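Local structure of DUF2179 domain-containing protein (Eubacterium ventriosum, 3HLU) at residues D6-R18 and T47-L59. The protein is of unknown function, this piece being the C-terminal DUF2179 domain of a probable YitT-family membrane protein. Residues are numbered along the deposited sequence; the frame is centred on the assembly and turned at random.
Sequences DQQTMVYIVSAKR and TEVIMCVMRKATL
The two central strands of a four-stranded antiparallel sheet, backed on one face by helices as in the ferredoxin-like GlnB fold, meet where T9-V14 runs against E48-M54. Three hydrogen-bonded pairs, T9 with M54, V11 with C52 and I13 with I50, hold the backbones together, T9 N reaching M54 O at 2.8 Å. V11, I13, I50 and M54 turn to the helical side, where M25 of helix 18-28 lies on I13 and C52. Here M54 crosses V11 at about a right angle and sets its methyl CE against V11 CB at 3.5 Å. On the opposite face, V49 CG1 sits at the edge of the Y12 ring, 3.8 Å from Y12 CD2, while the Y12 hydroxyl hydrogen-bonds to S78 of the second subunit. At one end R18 folds back, bent at chi2 and chi3, so that one face of the guanidinium lies over E48 CB and the backbone carbonyl carbon of E48, while R18 NH2 forms a salt bridge with E48 OE1 (2.8 Å); R18 NE, nearly in line with the carbonyl of S15, donates to S15 O at 3.1 Å. A leucine in place of R18 would probably leave the E48 carboxylate without its charged mate and the S15 carbonyl without this side-chain donor. At the other end D6 reaches the start of helix 56-67, where A57 N donates to D6 OD2 (3.3 Å) from above the carboxylate plane.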
# COMPACT_ATOMS: atom_id res chain seq x y z
N ASP A 6 -5.65 6.94 20.44
CA ASP A 6 -5.64 7.83 19.28
C ASP A 6 -4.27 8.49 19.02
O ASP A 6 -4.17 9.73 18.91
CB ASP A 6 -6.74 8.90 19.36
CG ASP A 6 -8.04 8.46 18.67
OD1 ASP A 6 -8.38 7.25 18.77
OD2 ASP A 6 -8.71 9.31 18.03
N GLN A 7 -3.25 7.67 18.91
CA GLN A 7 -1.93 8.15 18.53
C GLN A 7 -1.92 8.40 17.02
O GLN A 7 -2.40 7.57 16.24
CB GLN A 7 -0.85 7.13 18.90
CG GLN A 7 -1.04 6.49 20.28
CD GLN A 7 -0.85 4.98 20.26
OE1 GLN A 7 -1.53 4.28 19.50
NE2 GLN A 7 0.06 4.48 21.09
N GLN A 8 -1.39 9.56 16.62
CA GLN A 8 -1.28 9.87 15.20
C GLN A 8 -0.48 8.80 14.47
O GLN A 8 0.68 8.55 14.80
CB GLN A 8 -0.68 11.27 14.97
CG GLN A 8 -1.73 12.38 14.89
CD GLN A 8 -1.19 13.67 14.31
OE1 GLN A 8 -0.22 14.24 14.82
NE2 GLN A 8 -1.82 14.13 13.23
N THR A 9 -1.13 8.17 13.48
CA THR A 9 -0.52 7.09 12.67
C THR A 9 -0.63 7.32 11.15
O THR A 9 -1.59 7.91 10.66
CB THR A 9 -1.13 5.72 13.04
OG1 THR A 9 -0.56 4.71 12.19
CG2 THR A 9 -2.67 5.75 12.92
N MSE A 10 0.39 6.85 10.42
CA MSE A 10 0.52 7.08 8.97
C MSE A 10 -0.29 6.07 8.15
O MSE A 10 -0.29 4.87 8.46
CB MSE A 10 1.99 7.00 8.56
CG MSE A 10 2.18 6.69 7.11
SE MSE A 10 2.08 8.32 6.05
CE MSE A 10 4.02 8.61 5.98
N VAL A 11 -0.96 6.54 7.10
CA VAL A 11 -1.88 5.68 6.37
C VAL A 11 -1.76 5.78 4.87
O VAL A 11 -1.67 6.86 4.31
CB VAL A 11 -3.33 5.95 6.79
CG1 VAL A 11 -4.28 5.28 5.83
CG2 VAL A 11 -3.55 5.44 8.19
N TYR A 12 -1.76 4.64 4.21
CA TYR A 12 -1.79 4.63 2.76
C TYR A 12 -3.14 4.11 2.28
O TYR A 12 -3.66 3.13 2.80
CB TYR A 12 -0.64 3.80 2.20
CG TYR A 12 0.70 4.15 2.81
CD1 TYR A 12 1.15 3.50 3.95
CD2 TYR A 12 1.52 5.12 2.25
CE1 TYR A 12 2.37 3.81 4.51
CE2 TYR A 12 2.75 5.44 2.80
CZ TYR A 12 3.17 4.78 3.94
OH TYR A 12 4.38 5.09 4.51
N ILE A 13 -3.72 4.78 1.31
CA ILE A 13 -4.99 4.36 0.80
C ILE A 13 -4.78 3.99 -0.64
O ILE A 13 -4.34 4.82 -1.43
CB ILE A 13 -6.03 5.47 0.91
CG1 ILE A 13 -6.28 5.80 2.38
CG2 ILE A 13 -7.32 5.10 0.19
CD1 ILE A 13 -7.15 7.00 2.58
N VAL A 14 -5.07 2.73 -0.96
CA VAL A 14 -5.02 2.24 -2.32
C VAL A 14 -6.39 2.24 -2.95
O VAL A 14 -7.27 1.51 -2.52
CB VAL A 14 -4.53 0.80 -2.37
CG1 VAL A 14 -4.41 0.35 -3.83
CG2 VAL A 14 -3.22 0.66 -1.63
N SER A 15 -6.58 3.02 -4.01
CA SER A 15 -7.85 3.01 -4.70
C SER A 15 -7.75 3.54 -6.11
O SER A 15 -7.05 4.51 -6.37
CB SER A 15 -8.87 3.83 -3.94
OG SER A 15 -9.96 4.17 -4.77
N ALA A 16 -8.47 2.91 -7.03
CA ALA A 16 -8.58 3.41 -8.38
C ALA A 16 -9.23 4.79 -8.40
O ALA A 16 -8.84 5.66 -9.20
CB ALA A 16 -9.39 2.44 -9.24
N LYS A 17 -10.21 5.00 -7.52
CA LYS A 17 -10.96 6.25 -7.43
C LYS A 17 -10.29 7.26 -6.47
O LYS A 17 -10.95 8.10 -5.87
CB LYS A 17 -12.39 5.96 -6.99
CG LYS A 17 -13.20 4.99 -7.88
CD LYS A 17 -13.90 5.69 -9.07
CE LYS A 17 -13.07 5.59 -10.38
NZ LYS A 17 -13.34 6.71 -11.37
N ARG A 18 -8.97 7.20 -6.35
CA ARG A 18 -8.28 7.96 -5.32
C ARG A 18 -8.44 9.49 -5.43
O ARG A 18 -8.53 10.15 -4.40
CB ARG A 18 -6.81 7.57 -5.23
CG ARG A 18 -5.92 8.33 -6.19
CD ARG A 18 -6.05 7.80 -7.61
NE ARG A 18 -5.21 6.61 -7.79
CZ ARG A 18 -4.07 6.58 -8.49
NH1 ARG A 18 -3.39 5.43 -8.59
NH2 ARG A 18 -3.63 7.68 -9.11
N THR A 47 1.51 4.24 -10.42
CA THR A 47 0.34 4.05 -9.60
C THR A 47 0.51 4.99 -8.40
O THR A 47 1.61 5.15 -7.87
CB THR A 47 0.18 2.55 -9.22
OG1 THR A 47 -0.97 2.37 -8.37
CG2 THR A 47 1.43 2.06 -8.52
N GLU A 48 -0.56 5.67 -8.04
CA GLU A 48 -0.48 6.69 -7.01
C GLU A 48 -1.21 6.23 -5.78
O GLU A 48 -2.28 5.63 -5.84
CB GLU A 48 -1.19 7.95 -7.46
CG GLU A 48 -0.50 8.83 -8.46
CD GLU A 48 -1.23 10.16 -8.56
OE1 GLU A 48 -2.50 10.15 -8.52
OE2 GLU A 48 -0.54 11.21 -8.65
N VAL A 49 -0.65 6.60 -4.64
CA VAL A 49 -1.20 6.21 -3.37
C VAL A 49 -1.50 7.49 -2.58
O VAL A 49 -0.77 8.46 -2.70
CB VAL A 49 -0.19 5.28 -2.67
CG1 VAL A 49 -0.26 5.39 -1.15
CG2 VAL A 49 -0.36 3.86 -3.15
N ILE A 50 -2.59 7.50 -1.82
CA ILE A 50 -2.84 8.60 -0.89
C ILE A 50 -2.17 8.34 0.45
O ILE A 50 -2.43 7.34 1.11
CB ILE A 50 -4.36 8.84 -0.62
CG1 ILE A 50 -5.13 9.07 -1.91
CG2 ILE A 50 -4.57 10.01 0.31
CD1 ILE A 50 -6.61 9.08 -1.69
N MSE A 51 -1.29 9.26 0.86
CA MSE A 51 -0.69 9.22 2.18
C MSE A 51 -1.32 10.25 3.12
O MSE A 51 -1.54 11.39 2.75
CB MSE A 51 0.81 9.44 2.08
CG MSE A 51 1.47 9.72 3.41
SE MSE A 51 3.39 9.71 3.11
CE MSE A 51 3.41 9.93 1.15
N CYS A 52 -1.59 9.84 4.35
CA CYS A 52 -2.23 10.73 5.28
C CYS A 52 -1.92 10.29 6.70
O CYS A 52 -2.10 9.14 7.06
CB CYS A 52 -3.74 10.74 5.03
SG CYS A 52 -4.66 11.91 6.06
N VAL A 53 -1.41 11.23 7.50
CA VAL A 53 -1.22 10.98 8.92
C VAL A 53 -2.47 11.42 9.64
O VAL A 53 -3.06 12.45 9.31
CB VAL A 53 -0.02 11.75 9.47
CG1 VAL A 53 1.25 11.36 8.72
CG2 VAL A 53 -0.26 13.25 9.36
N MSE A 54 -2.89 10.63 10.62
CA MSE A 54 -4.18 10.85 11.24
C MSE A 54 -4.37 9.98 12.47
O MSE A 54 -3.69 8.98 12.65
CB MSE A 54 -5.29 10.54 10.23
CG MSE A 54 -5.50 9.05 10.01
SE MSE A 54 -6.84 8.61 8.63
CE MSE A 54 -5.67 8.56 7.05
N ARG A 55 -5.30 10.39 13.32
CA ARG A 55 -5.64 9.67 14.54
C ARG A 55 -6.63 8.56 14.16
O ARG A 55 -7.25 8.63 13.10
CB ARG A 55 -6.26 10.65 15.55
CG ARG A 55 -5.71 12.08 15.47
CD ARG A 55 -6.14 12.97 16.63
NE ARG A 55 -5.17 12.93 17.74
CZ ARG A 55 -5.24 13.70 18.82
NH1 ARG A 55 -4.32 13.60 19.78
NH2 ARG A 55 -6.24 14.57 18.96
N LYS A 56 -6.76 7.55 15.02
CA LYS A 56 -7.64 6.40 14.74
C LYS A 56 -9.13 6.75 14.57
O LYS A 56 -9.85 6.10 13.80
CB LYS A 56 -7.50 5.32 15.83
CG LYS A 56 -6.06 5.04 16.30
CD LYS A 56 -6.04 3.94 17.40
CE LYS A 56 -4.74 3.96 18.21
NZ LYS A 56 -4.84 3.20 19.49
N ALA A 57 -9.61 7.75 15.29
CA ALA A 57 -10.99 8.20 15.14
C ALA A 57 -11.25 8.66 13.72
O ALA A 57 -12.28 8.34 13.12
CB ALA A 57 -11.28 9.32 16.10
N THR A 58 -10.31 9.43 13.19
CA THR A 58 -10.39 9.89 11.81
C THR A 58 -10.45 8.68 10.86
O THR A 58 -11.15 8.71 9.84
CB THR A 58 -9.19 10.79 11.44
OG1 THR A 58 -8.87 11.67 12.53
CG2 THR A 58 -9.49 11.59 10.21
N LEU A 59 -9.71 7.63 11.18
CA LEU A 59 -9.63 6.45 10.32
C LEU A 59 -11.00 5.83 10.07
O LEU A 59 -11.27 5.29 9.00
CB LEU A 59 -8.69 5.41 10.92
CG LEU A 59 -8.42 4.13 10.12
CD1 LEU A 59 -7.61 4.41 8.86
CD2 LEU A 59 -7.70 3.11 11.00